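Local structure of halogenase PltM (Pseudomonas fluorescens, 6BZN) at residues I33-L47 and T357-L369. The protein halogenates phenolic substrates, accepting a range of phenols and halides, and belongs to the flavin-dependent halogenases that use FAD. Sequence-based numbering, arbitrary orientation.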
ATOM      1  N   ILE A  33       4.163   3.007 -11.392  1.00 13.69           N
ATOM      2  CA  ILE A  33       4.020   4.302 -10.740  1.00 13.71           C
ATOM      3  C   ILE A  33       5.248   4.705  -9.917  1.00 13.26           C
ATOM      4  O   ILE A  33       5.626   5.869  -9.923  1.00 13.11           O
ATOM      5  CB  ILE A  33       2.745   4.383  -9.874  1.00 13.99           C
ATOM      6  CG1 ILE A  33       2.474   5.836  -9.461  1.00 14.10           C
ATOM      7  CG2 ILE A  33       2.825   3.456  -8.667  1.00 14.37           C
ATOM      8  CD1 ILE A  33       1.057   6.041  -8.947  1.00 13.95           C
ATOM      9  N   ALA A  34       5.863   3.754  -9.217  1.00 12.48           N
ATOM     10  CA  ALA A  34       7.064   4.049  -8.428  1.00 12.46           C
ATOM     11  C   ALA A  34       8.207   4.548  -9.302  1.00 11.92           C
ATOM     12  O   ALA A  34       8.783   5.601  -9.033  1.00 11.84           O
ATOM     13  CB  ALA A  34       7.504   2.829  -7.651  1.00 12.47           C
ATOM     14  N   GLY A  35       8.525   3.797 -10.350  1.00 11.82           N
ATOM     15  CA  GLY A  35       9.641   4.168 -11.240  1.00 11.66           C
ATOM     16  C   GLY A  35       9.374   5.466 -11.984  1.00 11.69           C
ATOM     17  O   GLY A  35      10.261   6.316 -12.125  1.00 12.13           O
ATOM     18  N   ALA A  36       8.137   5.624 -12.436  1.00 11.65           N
ATOM     19  CA  ALA A  36       7.733   6.807 -13.173  1.00 11.58           C
ATOM     20  C   ALA A  36       7.799   8.078 -12.326  1.00 11.76           C
ATOM     21  O   ALA A  36       8.298   9.099 -12.783  1.00 11.02           O
ATOM     22  CB  ALA A  36       6.336   6.635 -13.720  1.00 11.83           C
ATOM     23  N   LEU A  37       7.268   8.034 -11.107  1.00 11.78           N
ATOM     24  CA  LEU A  37       7.309   9.226 -10.257  1.00 12.57           C
ATOM     25  C   LEU A  37       8.729   9.583  -9.829  1.00 12.40           C
ATOM     26  O   LEU A  37       9.083  10.767  -9.798  1.00 12.97           O
ATOM     27  CB  LEU A  37       6.413   9.072  -9.033  1.00 13.53           C
ATOM     28  CG  LEU A  37       4.928   8.956  -9.346  1.00 14.48           C
ATOM     29  CD1 LEU A  37       4.175   8.793  -8.028  1.00 16.09           C
ATOM     30  CD2 LEU A  37       4.400  10.147 -10.120  1.00 15.52           C
ATOM     31  N   THR A  38       9.519   8.569  -9.488  1.00 11.94           N
ATOM     32  CA  THR A  38      10.943   8.748  -9.229  1.00 11.87           C
ATOM     33  C   THR A  38      11.630   9.422 -10.414  1.00 12.03           C
ATOM     34  O   THR A  38      12.363  10.406 -10.238  1.00 12.17           O
ATOM     35  CB  THR A  38      11.625   7.415  -8.882  1.00 11.46           C
ATOM     36  OG1 THR A  38      10.933   6.811  -7.777  1.00 11.37           O
ATOM     37  CG2 THR A  38      13.077   7.636  -8.526  1.00 11.41           C
ATOM     38  N   GLY A  39      11.360   8.930 -11.616  1.00 12.18           N
ATOM     39  CA  GLY A  39      11.993   9.483 -12.810  1.00 12.28           C
ATOM     40  C   GLY A  39      11.558  10.907 -13.075  1.00 12.63           C
ATOM     41  O   GLY A  39      12.370  11.744 -13.476  1.00 12.51           O
ATOM     42  N   ALA A  40      10.278  11.191 -12.836  1.00 12.45           N
ATOM     43  CA  ALA A  40       9.769  12.520 -13.069  1.00 12.74           C
ATOM     44  C   ALA A  40      10.430  13.542 -12.153  1.00 12.87           C
ATOM     45  O   ALA A  40      10.885  14.579 -12.620  1.00 13.58           O
ATOM     46  CB  ALA A  40       8.272  12.554 -12.893  1.00 12.69           C
ATOM     47  N   VAL A  41      10.492  13.250 -10.858  1.00 12.83           N
ATOM     48  CA  VAL A  41      11.025  14.223  -9.896  1.00 13.14           C
ATOM     49  C   VAL A  41      12.527  14.469 -10.085  1.00 13.69           C
ATOM     50  O   VAL A  41      12.989  15.607  -9.932  1.00 13.82           O
ATOM     51  CB  VAL A  41      10.690  13.894  -8.408  1.00 13.38           C
ATOM     52  CG1 VAL A  41       9.188  13.799  -8.192  1.00 13.65           C
ATOM     53  CG2 VAL A  41      11.364  12.622  -7.919  1.00 13.85           C
ATOM     54  N   LEU A  42      13.267  13.419 -10.437  1.00 13.22           N
ATOM     55  CA  LEU A  42      14.693  13.542 -10.715  1.00 13.43           C
ATOM     56  C   LEU A  42      14.940  14.285 -12.033  1.00 13.42           C
ATOM     57  O   LEU A  42      15.785  15.185 -12.068  1.00 13.57           O
ATOM     58  CB  LEU A  42      15.368  12.173 -10.720  1.00 12.73           C
ATOM     59  CG  LEU A  42      15.346  11.433  -9.384  1.00 12.74           C
ATOM     60  CD1 LEU A  42      16.032  10.095  -9.536  1.00 12.90           C
ATOM     61  CD2 LEU A  42      15.985  12.189  -8.243  1.00 12.72           C
ATOM     62  N   ALA A  43      14.186  13.954 -13.084  1.00 13.86           N
ATOM     63  CA  ALA A  43      14.335  14.635 -14.374  1.00 14.62           C
ATOM     64  C   ALA A  43      13.972  16.127 -14.247  1.00 15.69           C
ATOM     65  O   ALA A  43      14.688  17.005 -14.740  1.00 14.56           O
ATOM     66  CB  ALA A  43      13.490  13.974 -15.447  1.00 14.63           C
ATOM     67  N   LYS A  44      12.865  16.402 -13.565  1.00 16.53           N
ATOM     68  CA  LYS A  44      12.458  17.781 -13.267  1.00 18.00           C
ATOM     69  C   LYS A  44      13.574  18.590 -12.595  1.00 18.23           C
ATOM     70  O   LYS A  44      13.770  19.775 -12.912  1.00 17.75           O
ATOM     71  CB  LYS A  44      11.208  17.766 -12.391  1.00 19.00           C
ATOM     72  CG  LYS A  44      10.806  19.097 -11.765  1.00 20.81           C
ATOM     73  CD  LYS A  44      10.351  20.104 -12.799  1.00 22.91           C
ATOM     74  CE  LYS A  44      10.196  21.470 -12.142  1.00 25.01           C
ATOM     75  NZ  LYS A  44       9.106  22.238 -12.785  1.00 27.08           N
ATOM     76  N   SER A  45      14.303  17.929 -11.697  1.00 17.00           N
ATOM     77  CA  SER A  45      15.338  18.558 -10.869  1.00 17.35           C
ATOM     78  C   SER A  45      16.714  18.716 -11.539  1.00 17.63           C
ATOM     79  O   SER A  45      17.652  19.197 -10.891  1.00 18.71           O
ATOM     80  CB  SER A  45      15.505  17.720  -9.592  1.00 17.67           C
ATOM     81  OG  SER A  45      14.276  17.619  -8.899  1.00 17.53           O
ATOM     82  N   GLY A  46      16.844  18.283 -12.791  1.00 17.96           N
ATOM     83  CA  GLY A  46      18.062  18.500 -13.599  1.00 18.53           C
ATOM     84  C   GLY A  46      18.932  17.272 -13.835  1.00 18.54           C
ATOM     85  O   GLY A  46      20.066  17.414 -14.334  1.00 19.07           O
ATOM     86  N   LEU A  47      18.440  16.071 -13.496  1.00 16.85           N
ATOM     87  CA  LEU A  47      19.180  14.838 -13.776  1.00 16.84           C
ATOM     88  C   LEU A  47      18.749  14.202 -15.100  1.00 16.46           C
ATOM     89  O   LEU A  47      17.598  14.330 -15.506  1.00 16.50           O
ATOM     90  CB  LEU A  47      19.009  13.811 -12.648  1.00 17.08           C
ATOM     91  CG  LEU A  47      19.380  14.235 -11.227  1.00 17.48           C
ATOM     92  CD1 LEU A  47      19.459  13.030 -10.300  1.00 17.40           C
ATOM     93  CD2 LEU A  47      20.685  15.007 -11.194  1.00 18.21           C
ATOM     94  N   THR A 357       5.978   3.070  -0.409  1.00 11.85           N
ATOM     95  CA  THR A 357       6.539   3.476  -1.706  1.00 12.38           C
ATOM     96  C   THR A 357       6.669   4.996  -1.882  1.00 12.22           C
ATOM     97  O   THR A 357       7.752   5.496  -2.205  1.00 11.63           O
ATOM     98  CB  THR A 357       5.726   2.879  -2.864  1.00 12.85           C
ATOM     99  OG1 THR A 357       5.829   1.454  -2.816  1.00 13.35           O
ATOM    100  CG2 THR A 357       6.235   3.366  -4.237  1.00 12.84           C
ATOM    101  N   PHE A 358       5.577   5.734  -1.703  1.00 11.98           N
ATOM    102  CA  PHE A 358       5.617   7.163  -1.979  1.00 12.27           C
ATOM    103  C   PHE A 358       6.484   7.883  -0.962  1.00 12.03           C
ATOM    104  O   PHE A 358       7.183   8.841  -1.309  1.00 12.52           O
ATOM    105  CB  PHE A 358       4.209   7.782  -2.029  1.00 12.57           C
ATOM    106  CG  PHE A 358       3.311   7.202  -3.103  1.00 13.07           C
ATOM    107  CD1 PHE A 358       3.820   6.734  -4.308  1.00 13.77           C
ATOM    108  CD2 PHE A 358       1.940   7.159  -2.916  1.00 13.69           C
ATOM    109  CE1 PHE A 358       2.979   6.209  -5.277  1.00 14.40           C
ATOM    110  CE2 PHE A 358       1.093   6.630  -3.887  1.00 14.01           C
ATOM    111  CZ  PHE A 358       1.616   6.143  -5.062  1.00 14.25           C
ATOM    112  N   GLU A 359       6.450   7.434   0.288  1.00 12.29           N
ATOM    113  CA  GLU A 359       7.295   8.058   1.319  1.00 12.70           C
ATOM    114  C   GLU A 359       8.762   7.799   1.016  1.00 12.35           C
ATOM    115  O   GLU A 359       9.590   8.704   1.149  1.00 12.48           O
ATOM    116  CB  GLU A 359       6.949   7.592   2.731  1.00 13.64           C
ATOM    117  CG  GLU A 359       7.764   8.376   3.760  1.00 14.88           C
ATOM    118  CD  GLU A 359       7.400   8.102   5.199  1.00 16.84           C
ATOM    119  OE1 GLU A 359       6.267   7.646   5.457  1.00 18.22           O
ATOM    120  OE2 GLU A 359       8.271   8.363   6.072  1.00 17.82           O
ATOM    121  N   SER A 360       9.081   6.592   0.561  1.00 11.96           N
ATOM    122  CA  SER A 360      10.480   6.259   0.256  1.00 12.38           C
ATOM    123  C   SER A 360      11.016   7.117  -0.889  1.00 12.01           C
ATOM    124  O   SER A 360      12.167   7.581  -0.856  1.00 12.02           O
ATOM    125  CB  SER A 360      10.640   4.755  -0.048  1.00 12.17           C
ATOM    126  OG  SER A 360      12.015   4.429  -0.127  1.00 12.70           O
ATOM    127  N   ILE A 361      10.184   7.361  -1.900  1.00 12.26           N
ATOM    128  CA  ILE A 361      10.592   8.229  -3.020  1.00 12.30           C
ATOM    129  C   ILE A 361      10.879   9.641  -2.504  1.00 12.92           C
ATOM    130  O   ILE A 361      11.881  10.268  -2.857  1.00 12.28           O
ATOM    131  CB  ILE A 361       9.546   8.257  -4.149  1.00 12.48           C
ATOM    132  CG1 ILE A 361       9.405   6.861  -4.761  1.00 12.72           C
ATOM    133  CG2 ILE A 361       9.911   9.275  -5.233  1.00 12.53           C
ATOM    134  CD1 ILE A 361       8.150   6.693  -5.603  1.00 13.13           C
ATOM    135  N   LEU A 362       9.983  10.112  -1.645  1.00 12.96           N
ATOM    136  CA  LEU A 362      10.073  11.434  -1.066  1.00 13.98           C
ATOM    137  C   LEU A 362      11.338  11.623  -0.226  1.00 13.60           C
ATOM    138  O   LEU A 362      11.958  12.693  -0.256  1.00 14.14           O
ATOM    139  CB  LEU A 362       8.816  11.662  -0.239  1.00 14.80           C
ATOM    140  CG  LEU A 362       8.403  13.026   0.264  1.00 16.29           C
ATOM    141  CD1 LEU A 362       8.414  14.092  -0.817  1.00 16.40           C
ATOM    142  CD2 LEU A 362       7.013  12.848   0.868  1.00 16.57           C
ATOM    143  N   ARG A 363      11.741  10.579   0.491  1.00 13.10           N
ATOM    144  CA  ARG A 363      12.974  10.604   1.261  1.00 12.70           C
ATOM    145  C   ARG A 363      14.225  10.440   0.395  1.00 12.56           C
ATOM    146  O   ARG A 363      15.232  11.101   0.650  1.00 12.28           O
ATOM    147  CB  ARG A 363      12.961   9.504   2.317  1.00 13.25           C
ATOM    148  CG  ARG A 363      11.968   9.742   3.434  1.00 13.78           C
ATOM    149  CD  ARG A 363      11.823   8.512   4.299  1.00 14.36           C
ATOM    150  NE  ARG A 363      10.985   8.727   5.483  1.00 15.20           N
ATOM    151  CZ  ARG A 363      11.410   9.200   6.661  1.00 15.54           C
ATOM    152  NH1 ARG A 363      12.674   9.562   6.855  1.00 15.62           N
ATOM    153  NH2 ARG A 363      10.550   9.315   7.670  1.00 16.29           N
ATOM    154  N   LEU A 364      14.164   9.553  -0.595  1.00 11.75           N
ATOM    155  CA  LEU A 364      15.329   9.230  -1.433  1.00 12.26           C
ATOM    156  C   LEU A 364      15.721  10.344  -2.414  1.00 12.49           C
ATOM    157  O   LEU A 364      16.914  10.622  -2.598  1.00 12.75           O
ATOM    158  CB  LEU A 364      15.061   7.928  -2.214  1.00 11.93           C
ATOM    159  CG  LEU A 364      16.153   7.475  -3.189  1.00 12.02           C
ATOM    160  CD1 LEU A 364      17.437   7.099  -2.469  1.00 11.81           C
ATOM    161  CD2 LEU A 364      15.625   6.326  -4.051  1.00 12.46           C
ATOM    162  N   ALA A 365      14.736  10.954  -3.071  1.00 12.90           N
ATOM    163  CA  ALA A 365      15.015  11.819  -4.226  1.00 13.46           C
ATOM    164  C   ALA A 365      15.919  13.016  -3.879  1.00 14.19           C
ATOM    165  O   ALA A 365      16.870  13.271  -4.606  1.00 14.16           O
ATOM    166  CB  ALA A 365      13.731  12.268  -4.920  1.00 13.16           C
ATOM    167  N   PRO A 366      15.669  13.704  -2.742  1.00 14.62           N
ATOM    168  CA  PRO A 366      16.567  14.801  -2.356  1.00 14.77           C
ATOM    169  C   PRO A 366      17.993  14.344  -2.111  1.00 15.07           C
ATOM    170  O   PRO A 366      18.928  15.092  -2.413  1.00 15.73           O
ATOM    171  CB  PRO A 366      15.945  15.330  -1.058  1.00 14.70           C
ATOM    172  CG  PRO A 366      14.513  14.970  -1.177  1.00 14.95           C
ATOM    173  CD  PRO A 366      14.532  13.611  -1.811  1.00 14.86           C
ATOM    174  N   LYS A 367      18.159  13.117  -1.610  1.00 14.52           N
ATOM    175  CA  LYS A 367      19.487  12.573  -1.352  1.00 14.58           C
ATOM    176  C   LYS A 367      20.206  12.212  -2.642  1.00 14.57           C
ATOM    177  O   LYS A 367      21.411  12.376  -2.744  1.00 14.26           O
ATOM    178  CB  LYS A 367      19.396  11.371  -0.414  1.00 15.25           C
ATOM    179  CG  LYS A 367      18.760  11.728   0.921  1.00 15.25           C
ATOM    180  CD  LYS A 367      18.622  10.520   1.815  1.00 16.08           C
ATOM    181  CE  LYS A 367      17.836  10.838   3.084  1.00 17.00           C
ATOM    182  NZ  LYS A 367      18.578  11.805   3.937  1.00 17.83           N
ATOM    183  N   VAL A 368      19.474  11.693  -3.623  1.00 14.56           N
ATOM    184  CA  VAL A 368      20.072  11.379  -4.925  1.00 14.98           C
ATOM    185  C   VAL A 368      20.516  12.680  -5.608  1.00 15.72           C
ATOM    186  O   VAL A 368      21.597  12.737  -6.202  1.00 15.38           O
ATOM    187  CB  VAL A 368      19.095  10.551  -5.800  1.00 14.52           C
ATOM    188  CG1 VAL A 368      19.604  10.397  -7.230  1.00 14.51           C
ATOM    189  CG2 VAL A 368      18.904   9.179  -5.173  1.00 14.85           C
ATOM    190  N   LEU A 369      19.686  13.720  -5.507  1.00 16.85           N
ATOM    191  CA  LEU A 369      20.034  15.028  -6.049  1.00 18.64           C
ATOM    192  C   LEU A 369      21.287  15.607  -5.390  1.00 19.14           C
ATOM    193  O   LEU A 369      22.164  16.127  -6.092  1.00 18.03           O
ATOM    194  CB  LEU A 369      18.890  16.024  -5.887  1.00 20.10           C
ATOM    195  CG  LEU A 369      17.618  15.776  -6.689  1.00 21.75           C
ATOM    196  CD1 LEU A 369      16.626  16.875  -6.330  1.00 22.94           C
ATOM    197  CD2 LEU A 369      17.882  15.753  -8.178  1.00 23.05           C
TER
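The CD1 methyls of Ile33 and Leu37 both sit obliquely to the Phe358 ring: CD1 of Ile33 lies 3.9 Å from Phe358 CZ, and Leu37 CD1 approaches the neighbouring CE1. The contact packs the first helix of the Rossmann-type FAD-binding fold, 33-44, which follows the glycine-rich turn, against helix 352-374; the segments run roughly parallel, their axes crossing at -34° and 10.2 Å apart. Ile33 reaches the ring because its CG1 stands opposite the backbone N (chi1 -168°), and its side chain crosses that of Phe358 at about a right angle. The other flat group, the Arg363 guanidinium, belongs to a salt bridge within helix 352-374, away from 33-47: the Glu359 carboxylate lies at its edge and in its plane, NE and NH2 both gripping OE2 side-on. Ile33 and Ala34 at the start of helix 33-44 bind FAD in another crystal structure of the protein, so this packing adjoins the flavin site. Midway, Ile361 lays CG1 3.4 Å from Thr38 OG1. Thr38 OG1 turns back onto its own helix and donates to Ala34 O (2.8 Å), while Thr38 N reaches the same oxygen from the opposite face of the carbonyl plane. A valine in place of Thr38 would lack the hydroxyl and is likely to leave Ala34 O with only the backbone N-H of these two donors. One turn on, Ala365 CB rests against both Val41 CG2 and Leu42 CD2, and Phe81 of helix 68-81 touches both Val41 and Ala365. Helix 33-44 closes in a Schellman motif at Gly46, bringing Leu47 against Val368 and Leu369. Ser45 OG donates to Val41 O (2.6 Å), and Ser45 CB is pressed tightly against Leu369 CD2, 3.4 Å away.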